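Local coordinates for uncharacterized protein (Bacteroides eggerthii DSM 20697, PDB 4ECO), which is of unknown function but, as a leucine-rich repeat protein, probably serves in protein binding, at residues A[236-239]-A[240-243]; A[131-135]-A[136-140]; A[476-480]-A[481-485]. All blocks are in the same frame, centred on the assembly; numbering follows the deposited sequence.

Contact 1 of 3, residues A[236-239]-A[240-243]; sequences QQYK and TEDL
Glu241 folds back beside helix 233-238, and its side chain passes Tyr238 and Gln237 on the way out. Glu241 CB rests 3.4 Å from Tyr238 O, the carbonyl that accepts a hydrogen bond from Glu241 N (3.0 Å) and so closes a type I beta turn from Tyr238 to Glu241. With Glu241 CG anti to the carbonyl carbon (chi1 -81°), the chain leans back over Tyr238 and Gln237; Glu241 CG passes 3.9 Å from Gln237 O. Glu241 CD then lies beside the tyrosine ring, 4.0 Å from Tyr238 CD1, with the carboxylate and ring planes 53° apart. At the tip Glu241 OE2 takes a weak, bent bond from Gln237 NE2 (3.1 Å), while OE1 forms a salt bridge with Arg204, the stronger partner. Helix and turn belong to the connection between strands 210-214 and 253-257 of the leucine-rich repeat protein. Gln237 O is gripped twice by Thr240, whose backbone N approaches from above the carbonyl plane and whose OG1 lies in that plane at 2.7 Å. A threonine suits the spot because its short hydroxyl reaches a carbonyl three residues back. Past the turn, Leu243 CD1 meets Tyr238 CB at 3.8 Å.

Contact 2 of 3, residues A[131-135]-A[136-140]; sequences ANMSD and EQKQK
Ser134 and Gln137 meet because the serine's first torsion (chi1 69°) sets OG between its own backbone N and carbonyl carbon, turned to the start of the helix, where Ser134 OG accepts from Gln137 N at 3.1 Å. Met133, a selenomethionine, uses the same kind of torsion (chi1 63°) and then runs on extended, so that SE and CE are laid against the side of the first turn. The methionine chain crosses those of Gln137 and Lys138 at about a right angle: Met133 SE lies 3.9 Å from Gln137 CG, and Met133 CE comes to 3.8 Å from Lys138 CG.

Ser134 is thus the N-cap of helix 135-142, which stands in the long connection between strands 109-111 and 210-214. Met133 just before the cap and Lys138 four residues after it occupy the positions of a hydrophobic staple, here with the aliphatic part of a lysine as one half. An unbranched methionine-type chain suits such a place, since it can reach across the lysine methylenes; both Met133 and Lys138 also touch Gln210 on strand 210-214.

Besides its capping bond to the serine hydroxyl, Gln137 N has a weak, bent bond to Ser134 O. Lys138 N reaches that same Ser134 O at 3.0 Å and begins the regular helical bonding, which Gln139 N continues to Asp135 O, also at 3.0 Å. Serine suits the cap because its hydroxyl is short enough to stand in for a missing backbone carbonyl. Asp135 and Glu136 follow it in the first turn, where their negative charges would be expected to interact favourably with the helix dipole. Lys138 leads its NZ away from Met133 to a weak hydrogen bond with Thr252 OG1.

Contact 3 of 3, residues A[476-480]-A[481-485]; sequences SLKDE and NENFK
The Phe484 ring has Lys478 over one face and the Asp479 carboxylate at its edge. Lys478 CA stands over that face, 4.0 Å from the centroid of the Phe484 ring, a CH-pi contact. The carboxylate is turned 85° to the ring; its OD2 lies in the ring plane, and Asp479 OD1 is 3.4 Å from Phe484 CZ, so that the negative oxygens meet the electropositive C-H rim. Leu477 O approaches Phe484 CD2 obliquely at 3.2 Å. Phe484 CG, lying anti to the carbonyl carbon (chi1 -56°), lays the ring back along the opposite arm, and beyond the hairpin it also touches Phe453 and Ser454 of helix 451-454. An alanine here would leave Lys478 CA without its aromatic cover and is likely to open a gap between the hairpin and that helix.

The two arms form a short, weakly bonded beta hairpin between strands 461-463 and 492-494 of the leucine-rich repeat solenoid, its type I turn running from Asp479 to Glu482. It rests on the hydrogen-bonded pair of these two residues: Asp479 N gives a bond to Glu482 O (3.0 Å), and Glu482 N returns one to Asp479 O (3.2 Å). Lys478 NZ reaches Asp479 O from the other face of its plane, and bonds Glu480 O and Asn475 as well. A water joins Glu480 O to Asn481 ND2.

Asp479 OD2 and Glu482 OE2 come within 3.7 Å, two like charges on side chains that cross at a slant, their planes 74° apart. The salt bridge from Asp479 OD1 to Lys450 probably offsets much of that repulsion, and without it the acidic pair would be expected to hold a proton more readily.

All three contacts are local and lie at the surface, none in the core, and no two share an element. Contact 1 lies where the chain leaves helix 233-238, supplying donors to carbonyls there; contact 2 begins helix 135-142 and supplies an acceptor for an amide of its first turn. They lie on the same side of the chain's centre, their centres about 32 Å apart. Contact 3 is a hairpin, about 74 Å from contact 1 between centres and on the opposite side of the chain's centre. Its chemistry is aromatic and acidic, whereas contact 2 joins a hydroxyl cap to methylene packing and contact 1 relies on a threonine hydroxyl and a glutamate tied to an arginine.

Contact 1 of 3, residues A[236-239]-A[240-243]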
loop_
_atom_site.group_PDB
_atom_site.type_symbol
_atom_site.label_atom_id
_atom_site.label_comp_id
_atom_site.label_asym_id
_atom_site.label_seq_id
_atom_site.Cartn_x
_atom_site.Cartn_y
_atom_site.Cartn_z
ATOM N N GLN A 236 13.193 -27.933 33.377
ATOM C CA GLN A 236 14.254 -28.696 34.032
ATOM C C GLN A 236 15.042 -29.517 33.010
ATOM O O GLN A 236 16.263 -29.606 33.120
ATOM C CB GLN A 236 13.696 -29.618 35.142
ATOM C CG GLN A 236 12.933 -28.924 36.295
ATOM C CD GLN A 236 13.742 -28.163 37.327
ATOM O OE1 GLN A 236 14.809 -27.580 37.052
ATOM N NE2 GLN A 236 13.192 -28.089 38.542
ATOM N N GLN A 237 14.359 -30.089 32.004
ATOM C CA GLN A 237 15.017 -30.894 30.974
ATOM C C GLN A 237 15.831 -29.999 30.038
ATOM O O GLN A 237 17.032 -30.242 29.876
ATOM C CB GLN A 237 13.994 -31.727 30.172
ATOM C CG GLN A 237 14.627 -32.717 29.181
ATOM C CD GLN A 237 13.658 -33.335 28.197
ATOM O OE1 GLN A 237 12.455 -33.514 28.456
ATOM N NE2 GLN A 237 14.172 -33.685 27.028
ATOM N N TYR A 238 15.169 -28.961 29.445
ATOM C CA TYR A 238 15.704 -28.016 28.450
ATOM C C TYR A 238 16.803 -27.127 29.025
ATOM O O TYR A 238 17.622 -26.612 28.254
ATOM C CB TYR A 238 14.597 -27.135 27.861
ATOM C CG TYR A 238 13.361 -27.832 27.316
ATOM C CD1 TYR A 238 13.346 -29.208 27.092
ATOM C CD2 TYR A 238 12.211 -27.111 27.013
ATOM C CE1 TYR A 238 12.197 -29.853 26.638
ATOM C CE2 TYR A 238 11.055 -27.745 26.554
ATOM C CZ TYR A 238 11.061 -29.113 26.342
ATOM O OH TYR A 238 9.930 -29.735 25.866
ATOM N N LYS A 239 16.854 -26.988 30.379
ATOM C CA LYS A 239 17.898 -26.261 31.116
ATOM C C LYS A 239 19.273 -26.834 30.832
ATOM O O LYS A 239 20.253 -26.089 30.850
ATOM C CB LYS A 239 17.639 -26.299 32.639
ATOM C CG LYS A 239 16.996 -25.026 33.184
ATOM C CD LYS A 239 16.651 -25.154 34.659
ATOM C CE LYS A 239 15.940 -23.929 35.187
ATOM N NZ LYS A 239 15.633 -24.046 36.636
ATOM N N THR A 240 19.342 -28.148 30.570
ATOM C CA THR A 240 20.583 -28.889 30.333
ATOM C C THR A 240 20.840 -29.074 28.830
ATOM O O THR A 240 21.793 -29.778 28.455
ATOM C CB THR A 240 20.513 -30.278 31.038
ATOM O OG1 THR A 240 19.535 -31.097 30.399
ATOM C CG2 THR A 240 20.216 -30.188 32.533
ATOM N N GLU A 241 19.993 -28.461 27.974
ATOM C CA GLU A 241 20.080 -28.687 26.539
ATOM C C GLU A 241 20.869 -27.624 25.767
ATOM O O GLU A 241 21.180 -27.887 24.599
ATOM C CB GLU A 241 18.684 -28.830 25.933
ATOM C CG GLU A 241 18.171 -30.241 26.152
ATOM C CD GLU A 241 16.820 -30.612 25.584
ATOM O OE1 GLU A 241 16.412 -30.025 24.556
ATOM O OE2 GLU A 241 16.201 -31.548 26.137
ATOM N N ASP A 242 21.239 -26.469 26.400
ATOM C CA ASP A 242 22.021 -25.379 25.765
ATOM C C ASP A 242 21.321 -24.952 24.447
ATOM O O ASP A 242 21.817 -25.176 23.330
ATOM C CB ASP A 242 23.514 -25.780 25.547
ATOM C CG ASP A 242 24.404 -24.726 24.889
ATOM O OD1 ASP A 242 24.090 -23.514 25.014
ATOM O OD2 ASP A 242 25.418 -25.113 24.251
ATOM N N LEU A 243 20.111 -24.401 24.619
ATOM C CA LEU A 243 19.271 -23.910 23.540
ATOM C C LEU A 243 19.760 -22.527 23.113
ATOM O O LEU A 243 20.197 -21.717 23.949
ATOM C CB LEU A 243 17.793 -23.876 23.952
ATOM C CG LEU A 243 17.165 -25.152 24.552
ATOM C CD1 LEU A 243 15.821 -24.841 25.136
ATOM C CD2 LEU A 243 17.014 -26.259 23.523
#

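Contact 2 of 3, residues A[131-135]-A[136-140]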
loop_
_atom_site.group_PDB
_atom_site.type_symbol
_atom_site.label_atom_id
_atom_site.label_comp_id
_atom_site.label_asym_id
_atom_site.label_seq_id
_atom_site.Cartn_x
_atom_site.Cartn_y
_atom_site.Cartn_z
ATOM N N ALA A 131 2.700 -25.636 7.219
ATOM C CA ALA A 131 3.916 -26.435 7.201
ATOM C C ALA A 131 4.023 -27.178 5.865
ATOM O O ALA A 131 3.026 -27.706 5.354
ATOM C CB ALA A 131 3.920 -27.413 8.362
ATOM N N ASN A 132 5.225 -27.126 5.270
ATOM C CA ASN A 132 5.590 -27.760 4.012
ATOM C C ASN A 132 4.702 -27.224 2.834
ATOM O O ASN A 132 4.243 -28.000 1.975
ATOM C CB ASN A 132 5.493 -29.293 4.155
ATOM C CG ASN A 132 6.394 -30.048 3.244
ATOM O OD1 ASN A 132 5.938 -30.756 2.344
ATOM N ND2 ASN A 132 7.693 -29.895 3.453
HETATM N N MSE A 133 4.489 -25.887 2.788
HETATM C CA MSE A 133 3.720 -25.226 1.708
HETATM C C MSE A 133 4.641 -24.936 0.518
HETATM O O MSE A 133 5.863 -24.925 0.701
HETATM C CB MSE A 133 3.060 -23.915 2.207
HETATM C CG MSE A 133 4.075 -22.853 2.654
HETATM SE SE MSE A 133 3.244 -21.305 3.376
HETATM C CE MSE A 133 4.703 -20.574 4.302
ATOM N N SER A 134 4.068 -24.660 -0.675
ATOM C CA SER A 134 4.847 -24.302 -1.870
ATOM C C SER A 134 5.456 -22.904 -1.719
ATOM O O SER A 134 4.831 -22.033 -1.097
ATOM C CB SER A 134 3.973 -24.351 -3.124
ATOM O OG SER A 134 2.985 -23.332 -3.188
ATOM N N ASP A 135 6.650 -22.675 -2.309
ATOM C CA ASP A 135 7.330 -21.367 -2.299
ATOM C C ASP A 135 6.404 -20.261 -2.824
ATOM O O ASP A 135 6.487 -19.113 -2.380
ATOM C CB ASP A 135 8.617 -21.417 -3.143
ATOM C CG ASP A 135 9.815 -22.076 -2.478
ATOM O OD1 ASP A 135 9.767 -22.295 -1.243
ATOM O OD2 ASP A 135 10.831 -22.310 -3.181
ATOM N N GLU A 136 5.510 -20.637 -3.756
ATOM C CA GLU A 136 4.521 -19.779 -4.385
ATOM C C GLU A 136 3.481 -19.336 -3.333
ATOM O O GLU A 136 3.131 -18.152 -3.271
ATOM C CB GLU A 136 3.874 -20.528 -5.557
ATOM C CG GLU A 136 3.000 -19.647 -6.433
ATOM C CD GLU A 136 2.074 -20.402 -7.363
ATOM O OE1 GLU A 136 0.984 -20.820 -6.908
ATOM O OE2 GLU A 136 2.424 -20.547 -8.557
ATOM N N GLN A 137 3.017 -20.292 -2.488
ATOM C CA GLN A 137 2.057 -20.055 -1.389
ATOM C C GLN A 137 2.705 -19.158 -0.297
ATOM O O GLN A 137 2.054 -18.241 0.214
ATOM C CB GLN A 137 1.605 -21.399 -0.807
ATOM C CG GLN A 137 0.700 -21.304 0.399
ATOM C CD GLN A 137 -0.730 -21.284 -0.011
ATOM O OE1 GLN A 137 -1.257 -20.252 -0.452
ATOM N NE2 GLN A 137 -1.382 -22.437 0.124
ATOM N N LYS A 138 4.008 -19.423 0.012
ATOM C CA LYS A 138 4.810 -18.669 0.966
ATOM C C LYS A 138 4.849 -17.217 0.546
ATOM O O LYS A 138 4.580 -16.342 1.375
ATOM C CB LYS A 138 6.223 -19.253 1.074
ATOM C CG LYS A 138 7.080 -18.586 2.152
ATOM C CD LYS A 138 8.563 -18.949 2.037
ATOM C CE LYS A 138 9.356 -18.387 3.182
ATOM N NZ LYS A 138 10.682 -19.044 3.311
ATOM N N GLN A 139 5.122 -16.959 -0.761
ATOM C CA GLN A 139 5.180 -15.607 -1.318
ATOM C C GLN A 139 3.838 -14.894 -1.193
ATOM O O GLN A 139 3.797 -13.774 -0.680
ATOM C CB GLN A 139 5.640 -15.619 -2.780
ATOM C CG GLN A 139 7.095 -15.198 -2.908
ATOM C CD GLN A 139 7.365 -13.821 -2.348
ATOM O OE1 GLN A 139 6.714 -12.825 -2.716
ATOM N NE2 GLN A 139 8.349 -13.742 -1.453
ATOM N N LYS A 140 2.747 -15.558 -1.618
ATOM C CA LYS A 140 1.380 -15.038 -1.538
ATOM C C LYS A 140 1.114 -14.525 -0.138
ATOM O O LYS A 140 0.713 -13.373 0.035
ATOM C CB LYS A 140 0.372 -16.141 -1.923
ATOM C CG LYS A 140 -1.083 -15.688 -2.090
ATOM C CD LYS A 140 -1.953 -16.848 -2.562
ATOM C CE LYS A 140 -3.420 -16.504 -2.668
ATOM N NZ LYS A 140 -4.141 -16.689 -1.388
#

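Contact 3 of 3, residues A[476-480]-A[481-485]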
loop_
_atom_site.group_PDB
_atom_site.type_symbol
_atom_site.label_atom_id
_atom_site.label_comp_id
_atom_site.label_asym_id
_atom_site.label_seq_id
_atom_site.Cartn_x
_atom_site.Cartn_y
_atom_site.Cartn_z
ATOM N N SER A 476 6.069 23.749 -23.268
ATOM C CA SER A 476 5.953 23.067 -21.992
ATOM C C SER A 476 6.041 21.556 -22.161
ATOM O O SER A 476 6.503 20.878 -21.246
ATOM C CB SER A 476 4.646 23.442 -21.306
ATOM O OG SER A 476 4.613 24.809 -20.921
ATOM N N LEU A 477 5.597 21.025 -23.317
ATOM C CA LEU A 477 5.622 19.586 -23.608
ATOM C C LEU A 477 6.559 19.275 -24.782
ATOM O O LEU A 477 6.710 18.112 -25.200
ATOM C CB LEU A 477 4.210 19.088 -23.906
ATOM C CG LEU A 477 3.277 19.084 -22.727
ATOM C CD1 LEU A 477 1.851 19.207 -23.181
ATOM C CD2 LEU A 477 3.477 17.845 -21.892
ATOM N N LYS A 478 7.194 20.330 -25.303
ATOM C CA LYS A 478 8.119 20.246 -26.421
ATOM C C LYS A 478 9.094 21.433 -26.390
ATOM O O LYS A 478 8.933 22.352 -25.573
ATOM C CB LYS A 478 7.341 20.193 -27.758
ATOM C CG LYS A 478 6.572 21.465 -28.152
ATOM C CD LYS A 478 6.425 21.498 -29.682
ATOM C CE LYS A 478 5.973 22.811 -30.271
ATOM N NZ LYS A 478 7.024 23.870 -30.289
ATOM N N ASP A 479 10.137 21.366 -27.250
ATOM C CA ASP A 479 11.078 22.458 -27.546
ATOM C C ASP A 479 10.561 23.121 -28.824
ATOM O O ASP A 479 9.835 22.474 -29.576
ATOM C CB ASP A 479 12.541 21.964 -27.661
ATOM C CG ASP A 479 13.249 21.620 -26.348
ATOM O OD1 ASP A 479 12.739 22.007 -25.264
ATOM O OD2 ASP A 479 14.330 21.001 -26.407
ATOM N N GLU A 480 10.881 24.397 -29.054
ATOM C CA GLU A 480 10.375 25.194 -30.185
ATOM C C GLU A 480 10.276 24.420 -31.511
ATOM O O GLU A 480 9.221 24.507 -32.152
ATOM C CB GLU A 480 11.222 26.460 -30.424
ATOM C CG GLU A 480 10.565 27.468 -31.358
ATOM C CD GLU A 480 9.261 28.097 -30.888
ATOM O OE1 GLU A 480 9.233 28.618 -29.749
ATOM O OE2 GLU A 480 8.285 28.114 -31.675
ATOM N N ASN A 481 11.334 23.695 -31.931
ATOM C CA ASN A 481 11.254 23.039 -33.235
ATOM C C ASN A 481 11.478 21.513 -33.151
ATOM O O ASN A 481 11.724 20.870 -34.185
ATOM C CB ASN A 481 12.261 23.685 -34.204
ATOM C CG ASN A 481 12.075 25.183 -34.368
ATOM O OD1 ASN A 481 12.911 25.986 -33.920
ATOM N ND2 ASN A 481 10.963 25.594 -34.985
ATOM N N GLU A 482 11.303 20.926 -31.962
ATOM C CA GLU A 482 11.466 19.483 -31.810
ATOM C C GLU A 482 10.598 18.949 -30.661
ATOM O O GLU A 482 10.498 19.573 -29.599
ATOM C CB GLU A 482 12.957 19.102 -31.615
ATOM C CG GLU A 482 13.634 19.468 -30.296
ATOM C CD GLU A 482 14.887 20.329 -30.368
ATOM O OE1 GLU A 482 14.901 21.326 -31.130
ATOM O OE2 GLU A 482 15.834 20.039 -29.602
ATOM N N ASN A 483 9.943 17.801 -30.901
ATOM C CA ASN A 483 9.126 17.114 -29.893
ATOM C C ASN A 483 9.993 16.194 -29.079
ATOM O O ASN A 483 11.082 15.849 -29.531
ATOM C CB ASN A 483 7.995 16.317 -30.533
ATOM C CG ASN A 483 6.735 17.082 -30.762
ATOM O OD1 ASN A 483 6.300 17.864 -29.929
ATOM N ND2 ASN A 483 6.070 16.799 -31.864
ATOM N N PHE A 484 9.541 15.782 -27.896
ATOM C CA PHE A 484 10.378 14.874 -27.112
ATOM C C PHE A 484 10.063 13.423 -27.479
ATOM O O PHE A 484 8.977 13.124 -27.996
ATOM C CB PHE A 484 10.235 15.115 -25.604
ATOM C CG PHE A 484 10.527 16.533 -25.175
ATOM C CD1 PHE A 484 11.688 17.181 -25.594
ATOM C CD2 PHE A 484 9.651 17.218 -24.344
ATOM C CE1 PHE A 484 11.954 18.496 -25.205
ATOM C CE2 PHE A 484 9.924 18.525 -23.941
ATOM C CZ PHE A 484 11.072 19.159 -24.381
ATOM N N LYS A 485 11.036 12.540 -27.228
ATOM C CA LYS A 485 11.008 11.114 -27.536
ATOM C C LYS A 485 9.661 10.431 -27.184
ATOM O O LYS A 485 9.143 9.694 -28.028
ATOM C CB LYS A 485 12.155 10.385 -26.793
ATOM C CG LYS A 485 12.245 8.877 -27.071
ATOM C CD LYS A 485 13.164 8.112 -26.105
ATOM C CE LYS A 485 13.306 6.654 -26.507
ATOM N NZ LYS A 485 12.603 5.710 -25.584
HETATM O O HOH W 1 8.401 24.493 -35.080
#